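Local coordinates for protein acinetobacter secreted protease CpaA (Acinetobacter nosocomialis M2, PDB 6O38) that is a zinc-binding metalloprotease, exported by the type II secretion system, that binds its chaperone CpaB and probably cleaves extracellular proteins, at residues 5-10 with 29-34; 128-133 with 152-157; 313-318 with 335-340. All blocks are in the same frame, centred on the assembly; numbering follows the deposited sequence.

The three contacts follow one another along the chain without nesting or crossing, and each closes a chain excursion of 16 to 18 residues. In interaction 1, the loop after strand 3-5 meets the loop after strand 22-27, at the N-terminal end of the molecule. Interaction 2 then pairs strands 129-131 and 152-154, the chain between them passing through strand 141-146. Interaction 3 joins the loop before strand 318-320 to the one before strand 341-344. Centres of interactions 1 and 2 lie 40 Å apart, and interaction 3 is 59 Å from either. Interactions 2 and 3, and segment 29-34 of interaction 1, fall in sequence assigned to StcE-like beta-sandwich domains.

Interaction 1 of 3, residues 5-10 with 29-34; sequences LSPNQN and NGNWVK
The side-chain amides of Asn8 and Asn31 approach from opposite directions and lie face over face, their planes 26° apart, with Asn8 CG 3.3 Å from Asn31 CG. Pro7 comes to the other side of the Asn31 amide, its CD atom 3.2 Å from Asn31 OD1. The same oxygen accepts the backbone N-H of Asn8, with Asn8 N 2.6 Å from Asn31 OD1. This bond is fairly straight (161° at the hydrogen), and the donor stands only slightly tilted from the carbonyl plane. With chi1 at -154°, CG of Asn31 extends away from its own backbone N, which carries the amide into the 6-10 turn. There its ND2 reaches Ser6 OG at 2.8 Å in a weak hydrogen bond, and that hydroxyl in turn makes a weak bond to Gln9 OE1. Asn8 ND2 turns elsewhere, to Asn12 OD1. On the inner side, Pro7 CG touches Val33 CG1 at 3.9 Å, while the proline ring also packs on Phe25 and Leu27 of strand 22-27. Nearby, Lys34 packs against Glu47 of the CpaB chain. The contact thus has two parts, an apolar one built on Pro7 and a polar one centred on Asn31. A single sound hydrogen bond fixes the polar part, and the weak bonds through Ser6 add little direction to it.

Interaction 2 of 3, residues 128-133 with 152-157; sequences QTIALP and SDIDKT
Asp155, whose backbone N donates to Ile130 O on the neighbouring strand, holds a doubly gripped carboxylate oxygen. Its OD1 accepts from Thr157 N at 2.8 Å, met nearly along the C-O axis, and also from Thr157 OG1 at 2.9 Å on the syn side. The first of these bonds makes an Asx turn, which leads the chain away from strand 152-154. The other carboxylate oxygen has a weak bond to Tyr106 OH, and Asp155 CB rests 3.8 Å from Ala131 CB.

Upstream of the turn the two strands run parallel, 26° apart in direction. Ile130 bonds to the residues on both sides of Ile154: Ile130 N lies 3.0 Å from Asp153 O, and Ile130 O lies 2.8 Å from Asp155 N. One step earlier Asp153 N donates to Gln128 O, completing the ladder. Thr129 and Asp153 project from one face of the sheet, where Thr129 OG1 donates to Asp153 OD1 at 2.9 Å, onto the syn lone pair of that oxygen. The Asp153 carboxyl group is brought there by a chi1 of 49°, which sets CG between the backbone N and the carbonyl carbon.

Ile130 and Ile154 occupy the other face. Ile130 CD1 meets Ile154 CG1 at 4.1 Å; both side chains touch Leu167, Ile130 also packs on Val119 and Ile121 of strand 116-121, and Ile154 on Tyr173 and Phe175 of strand 172-178. The pair forms the middle of a four-stranded sheet, flanked by strands 106-108 and 166-167. A parallel ladder with one face turned inward against strands of a second sheet is consistent with the beta-sandwich expected of an StcE-like domain.

Interaction 3 of 3, residues 313-318 with 335-340; sequences SNWQPT and SNASAD
A nearly fully extended chi1 of 175° swings the Trp315 indole away from its own backbone N and across to the 337-340 loop. Its pyrrole edge meets the backbone there, and NE1 donates to Asp340 O at 3.1 Å, with an angle of 147° at the hydrogen. The acceptor lies close to the ring plane, whereas the donor stands well above the plane of the carbonyl (57° out of it), a bond of moderate geometry. Two alanine methyls complete the contact. Ala339 CB sits over one face of the indole toward its rim, 3.9 Å from Trp315 CE2, while Ala337 CB approaches Trp315 CD1 obliquely at 3.7 Å. Pro317 N lies on the opposite face, so each face is met near its rim, one by the tryptophan's own chain and the other by the facing loop. Just beyond the indole the two chains are joined again, by a hydrogen bond of Gln316 O with Thr341 OG1 and a backbone bond between Pro317 and Tyr342. The tryptophan thus bridges two surface loops where they run into strands 318-320 and 341-344, within the last of the four sequence ranges assigned to StcE-like beta-sandwich domains.

Interaction 1 of 3, residues 5-10 with 29-34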
# COMPACT_ATOMS: atom_id res chain seq x y z
N LEU A 5 -25.43 -17.49 23.37
CA LEU A 5 -24.62 -16.49 24.05
C LEU A 5 -24.69 -15.18 23.28
O LEU A 5 -25.22 -15.11 22.17
CB LEU A 5 -23.16 -16.96 24.20
CG LEU A 5 -22.65 -17.16 25.62
CD1 LEU A 5 -23.49 -18.19 26.36
CD2 LEU A 5 -21.18 -17.56 25.62
N SER A 6 -24.15 -14.13 23.89
CA SER A 6 -24.21 -12.79 23.32
C SER A 6 -23.15 -11.93 24.01
O SER A 6 -22.63 -12.32 25.06
CB SER A 6 -25.61 -12.18 23.49
OG SER A 6 -25.95 -12.06 24.86
N PRO A 7 -22.81 -10.77 23.43
CA PRO A 7 -21.82 -9.90 24.09
C PRO A 7 -22.15 -9.55 25.54
O PRO A 7 -21.28 -9.65 26.40
CB PRO A 7 -21.81 -8.66 23.19
CG PRO A 7 -22.13 -9.20 21.84
CD PRO A 7 -23.12 -10.32 22.06
N ASN A 8 -23.40 -9.16 25.82
CA ASN A 8 -23.76 -8.81 27.20
C ASN A 8 -23.58 -10.00 28.14
O ASN A 8 -23.35 -9.81 29.34
CB ASN A 8 -25.19 -8.29 27.26
CG ASN A 8 -25.36 -6.95 26.58
OD1 ASN A 8 -26.42 -6.64 26.03
ND2 ASN A 8 -24.31 -6.14 26.61
N GLN A 9 -23.68 -11.22 27.62
CA GLN A 9 -23.43 -12.42 28.39
C GLN A 9 -21.98 -12.88 28.30
O GLN A 9 -21.66 -13.99 28.75
CB GLN A 9 -24.36 -13.55 27.93
CG GLN A 9 -25.84 -13.24 28.09
CD GLN A 9 -26.72 -14.15 27.26
OE1 GLN A 9 -26.32 -14.60 26.18
NE2 GLN A 9 -27.92 -14.43 27.75
N ASN A 10 -21.10 -12.06 27.72
CA ASN A 10 -19.70 -12.43 27.49
C ASN A 10 -18.78 -11.28 27.87
O ASN A 10 -17.79 -11.00 27.18
CB ASN A 10 -19.48 -12.85 26.04
CG ASN A 10 -18.20 -13.64 25.85
OD1 ASN A 10 -17.81 -14.44 26.70
ND2 ASN A 10 -17.53 -13.41 24.73
N ASN A 29 -29.26 -5.16 18.47
CA ASN A 29 -29.06 -3.72 18.58
C ASN A 29 -28.63 -3.32 19.99
O ASN A 29 -27.72 -2.50 20.16
CB ASN A 29 -30.33 -2.97 18.17
CG ASN A 29 -30.45 -2.81 16.67
OD1 ASN A 29 -29.44 -2.74 15.96
ND2 ASN A 29 -31.68 -2.74 16.18
N GLY A 30 -29.27 -3.88 21.01
CA GLY A 30 -28.88 -3.64 22.38
C GLY A 30 -27.81 -4.56 22.90
O GLY A 30 -27.38 -4.43 24.05
N ASN A 31 -27.35 -5.51 22.08
CA ASN A 31 -26.35 -6.51 22.47
C ASN A 31 -25.42 -6.69 21.27
O ASN A 31 -25.67 -7.53 20.40
CB ASN A 31 -27.03 -7.82 22.87
CG ASN A 31 -26.20 -8.63 23.85
OD1 ASN A 31 -24.98 -8.51 23.89
ND2 ASN A 31 -26.87 -9.45 24.65
N TRP A 32 -24.34 -5.91 21.25
CA TRP A 32 -23.51 -5.82 20.05
C TRP A 32 -22.07 -5.50 20.43
O TRP A 32 -21.81 -4.84 21.43
CB TRP A 32 -24.06 -4.76 19.09
CG TRP A 32 -23.12 -4.39 17.97
CD1 TRP A 32 -22.99 -5.02 16.77
CD2 TRP A 32 -22.19 -3.31 17.96
NE1 TRP A 32 -22.04 -4.39 16.01
CE2 TRP A 32 -21.52 -3.34 16.72
CE3 TRP A 32 -21.84 -2.31 18.89
CZ2 TRP A 32 -20.54 -2.41 16.37
CZ3 TRP A 32 -20.87 -1.40 18.54
CH2 TRP A 32 -20.23 -1.45 17.30
N VAL A 33 -21.15 -6.00 19.60
CA VAL A 33 -19.74 -5.66 19.69
C VAL A 33 -19.19 -5.62 18.27
O VAL A 33 -19.67 -6.32 17.38
CB VAL A 33 -18.96 -6.66 20.59
CG1 VAL A 33 -18.90 -8.03 19.94
CG2 VAL A 33 -17.56 -6.13 20.90
N LYS A 34 -18.18 -4.77 18.06
CA LYS A 34 -17.70 -4.54 16.70
C LYS A 34 -16.79 -5.66 16.21
O LYS A 34 -16.99 -6.19 15.11
CB LYS A 34 -16.97 -3.19 16.62
CG LYS A 34 -16.83 -2.66 15.21
CD LYS A 34 -16.17 -1.29 15.19
CE LYS A 34 -16.37 -0.59 13.85
NZ LYS A 34 -17.82 -0.35 13.57

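Interaction 2 of 3, residues 128-133 with 152-157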
# COMPACT_ATOMS: atom_id res chain seq x y z
N GLN A 128 -20.61 -26.38 -18.49
CA GLN A 128 -19.46 -25.91 -19.26
C GLN A 128 -19.06 -24.50 -18.84
O GLN A 128 -17.88 -24.22 -18.62
CB GLN A 128 -19.77 -25.96 -20.76
CG GLN A 128 -18.65 -25.48 -21.66
CD GLN A 128 -17.48 -26.44 -21.71
OE1 GLN A 128 -17.64 -27.59 -22.12
NE2 GLN A 128 -16.31 -25.98 -21.30
N THR A 129 -20.03 -23.60 -18.73
CA THR A 129 -19.78 -22.22 -18.34
C THR A 129 -20.83 -21.80 -17.33
O THR A 129 -22.03 -21.88 -17.61
CB THR A 129 -19.80 -21.28 -19.55
OG1 THR A 129 -18.88 -21.76 -20.54
CG2 THR A 129 -19.41 -19.87 -19.14
N ILE A 130 -20.38 -21.37 -16.15
CA ILE A 130 -21.27 -20.85 -15.12
C ILE A 130 -21.14 -19.34 -15.10
O ILE A 130 -20.06 -18.78 -15.33
CB ILE A 130 -20.97 -21.46 -13.74
CG1 ILE A 130 -19.51 -21.21 -13.34
CG2 ILE A 130 -21.27 -22.95 -13.73
CD1 ILE A 130 -19.32 -21.03 -11.84
N ALA A 131 -22.25 -18.66 -14.82
CA ALA A 131 -22.30 -17.21 -14.81
C ALA A 131 -22.75 -16.73 -13.44
O ALA A 131 -23.75 -17.22 -12.91
CB ALA A 131 -23.25 -16.69 -15.89
N LEU A 132 -22.01 -15.80 -12.87
CA LEU A 132 -22.45 -15.18 -11.63
C LEU A 132 -23.51 -14.12 -11.93
O LEU A 132 -23.37 -13.37 -12.90
CB LEU A 132 -21.28 -14.55 -10.88
CG LEU A 132 -20.17 -15.50 -10.42
CD1 LEU A 132 -19.07 -14.72 -9.72
CD2 LEU A 132 -20.74 -16.57 -9.50
N PRO A 133 -24.57 -14.04 -11.13
CA PRO A 133 -25.61 -13.05 -11.40
C PRO A 133 -25.12 -11.64 -11.10
O PRO A 133 -24.34 -11.42 -10.16
CB PRO A 133 -26.74 -13.46 -10.46
CG PRO A 133 -26.05 -14.13 -9.33
CD PRO A 133 -24.87 -14.85 -9.94
N SER A 152 -14.21 -26.46 -16.31
CA SER A 152 -15.23 -25.51 -16.72
C SER A 152 -14.65 -24.11 -16.55
O SER A 152 -13.47 -23.94 -16.24
CB SER A 152 -16.52 -25.71 -15.92
OG SER A 152 -16.25 -25.96 -14.55
N ASP A 153 -15.49 -23.09 -16.74
CA ASP A 153 -15.03 -21.71 -16.62
C ASP A 153 -16.19 -20.81 -16.24
O ASP A 153 -17.36 -21.22 -16.24
CB ASP A 153 -14.36 -21.23 -17.92
CG ASP A 153 -15.19 -21.52 -19.15
OD1 ASP A 153 -16.39 -21.82 -19.01
OD2 ASP A 153 -14.64 -21.44 -20.27
N ILE A 154 -15.86 -19.56 -15.92
CA ILE A 154 -16.82 -18.56 -15.47
C ILE A 154 -17.05 -17.57 -16.60
O ILE A 154 -16.10 -17.13 -17.25
CB ILE A 154 -16.33 -17.84 -14.20
CG1 ILE A 154 -16.08 -18.85 -13.08
CG2 ILE A 154 -17.33 -16.78 -13.76
CD1 ILE A 154 -15.44 -18.25 -11.84
N ASP A 155 -18.32 -17.23 -16.84
CA ASP A 155 -18.64 -16.18 -17.80
C ASP A 155 -17.99 -14.87 -17.36
O ASP A 155 -18.03 -14.49 -16.19
CB ASP A 155 -20.16 -16.01 -17.91
CG ASP A 155 -20.57 -15.11 -19.07
OD1 ASP A 155 -19.96 -14.03 -19.25
OD2 ASP A 155 -21.51 -15.47 -19.80
N LYS A 156 -17.39 -14.18 -18.33
CA LYS A 156 -16.54 -13.03 -18.06
C LYS A 156 -17.26 -11.69 -18.23
O LYS A 156 -16.64 -10.65 -18.04
CB LYS A 156 -15.31 -13.07 -18.96
CG LYS A 156 -14.59 -14.41 -18.96
CD LYS A 156 -13.22 -14.32 -19.60
CE LYS A 156 -12.76 -15.67 -20.13
NZ LYS A 156 -11.50 -15.55 -20.91
N THR A 157 -18.54 -11.71 -18.61
CA THR A 157 -19.25 -10.47 -18.92
C THR A 157 -19.25 -9.51 -17.73
O THR A 157 -18.90 -8.33 -17.87
CB THR A 157 -20.68 -10.77 -19.36
OG1 THR A 157 -20.65 -11.55 -20.57
CG2 THR A 157 -21.44 -9.48 -19.62

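Interaction 3 of 3, residues 313-318 with 335-340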
# COMPACT_ATOMS: atom_id res chain seq x y z
N SER A 313 28.24 7.24 9.03
CA SER A 313 29.07 6.09 9.31
C SER A 313 29.47 5.31 8.06
O SER A 313 30.38 4.48 8.14
CB SER A 313 28.36 5.15 10.29
OG SER A 313 27.09 4.76 9.79
N ASN A 314 28.83 5.56 6.91
CA ASN A 314 29.22 4.90 5.67
C ASN A 314 29.48 5.91 4.56
O ASN A 314 29.43 5.55 3.38
CB ASN A 314 28.15 3.89 5.22
CG ASN A 314 26.81 4.53 4.91
OD1 ASN A 314 26.66 5.76 4.92
ND2 ASN A 314 25.82 3.70 4.61
N TRP A 315 29.75 7.17 4.91
CA TRP A 315 29.94 8.22 3.92
C TRP A 315 31.06 7.88 2.95
O TRP A 315 32.07 7.27 3.32
CB TRP A 315 30.23 9.55 4.62
CG TRP A 315 30.54 10.66 3.66
CD1 TRP A 315 29.65 11.37 2.92
CD2 TRP A 315 31.84 11.19 3.35
NE1 TRP A 315 30.31 12.31 2.16
CE2 TRP A 315 31.65 12.22 2.41
CE3 TRP A 315 33.13 10.88 3.77
CZ2 TRP A 315 32.72 12.95 1.88
CZ3 TRP A 315 34.19 11.61 3.25
CH2 TRP A 315 33.97 12.63 2.32
N GLN A 316 30.88 8.29 1.70
CA GLN A 316 31.84 8.09 0.64
C GLN A 316 32.01 9.39 -0.13
O GLN A 316 31.02 10.06 -0.44
CB GLN A 316 31.39 6.97 -0.31
CG GLN A 316 32.52 6.23 -0.99
CD GLN A 316 33.27 5.31 -0.05
OE1 GLN A 316 34.33 5.66 0.47
NE2 GLN A 316 32.72 4.12 0.18
N PRO A 317 33.25 9.79 -0.44
CA PRO A 317 33.43 11.06 -1.15
C PRO A 317 32.92 11.03 -2.57
O PRO A 317 32.33 12.02 -3.04
CB PRO A 317 34.95 11.28 -1.08
CG PRO A 317 35.51 9.90 -0.97
CD PRO A 317 34.53 9.14 -0.11
N THR A 318 33.12 9.93 -3.29
CA THR A 318 32.66 9.78 -4.66
C THR A 318 31.99 8.43 -4.83
O THR A 318 32.39 7.44 -4.22
CB THR A 318 33.81 9.92 -5.68
OG1 THR A 318 34.71 8.81 -5.54
CG2 THR A 318 34.58 11.22 -5.47
N SER A 335 20.89 10.60 1.07
CA SER A 335 22.04 11.06 1.84
C SER A 335 21.55 11.70 3.13
O SER A 335 20.77 12.66 3.10
CB SER A 335 22.89 12.05 1.04
OG SER A 335 23.98 12.52 1.81
N ASN A 336 22.02 11.18 4.26
CA ASN A 336 21.85 11.82 5.56
C ASN A 336 23.19 12.17 6.19
O ASN A 336 23.26 12.40 7.40
CB ASN A 336 21.02 10.94 6.49
CG ASN A 336 19.58 10.80 6.04
OD1 ASN A 336 18.76 11.70 6.25
ND2 ASN A 336 19.26 9.67 5.42
N ALA A 337 24.25 12.20 5.39
CA ALA A 337 25.56 12.63 5.85
C ALA A 337 25.71 14.13 5.69
O ALA A 337 25.07 14.75 4.83
CB ALA A 337 26.67 11.91 5.08
N SER A 338 26.56 14.73 6.53
CA SER A 338 26.71 16.18 6.51
C SER A 338 27.45 16.65 5.27
O SER A 338 27.13 17.71 4.72
CB SER A 338 27.44 16.64 7.77
OG SER A 338 28.82 16.35 7.69
N ALA A 339 28.42 15.88 4.80
CA ALA A 339 29.22 16.25 3.64
C ALA A 339 28.58 15.74 2.35
O ALA A 339 27.84 14.75 2.35
CB ALA A 339 30.64 15.71 3.76
N ASP A 340 28.88 16.42 1.25
CA ASP A 340 28.36 16.03 -0.05
C ASP A 340 29.06 14.77 -0.56
O ASP A 340 30.13 14.38 -0.09
CB ASP A 340 28.53 17.16 -1.07
CG ASP A 340 27.68 18.37 -0.75
OD1 ASP A 340 26.91 18.32 0.23
OD2 ASP A 340 27.79 19.38 -1.48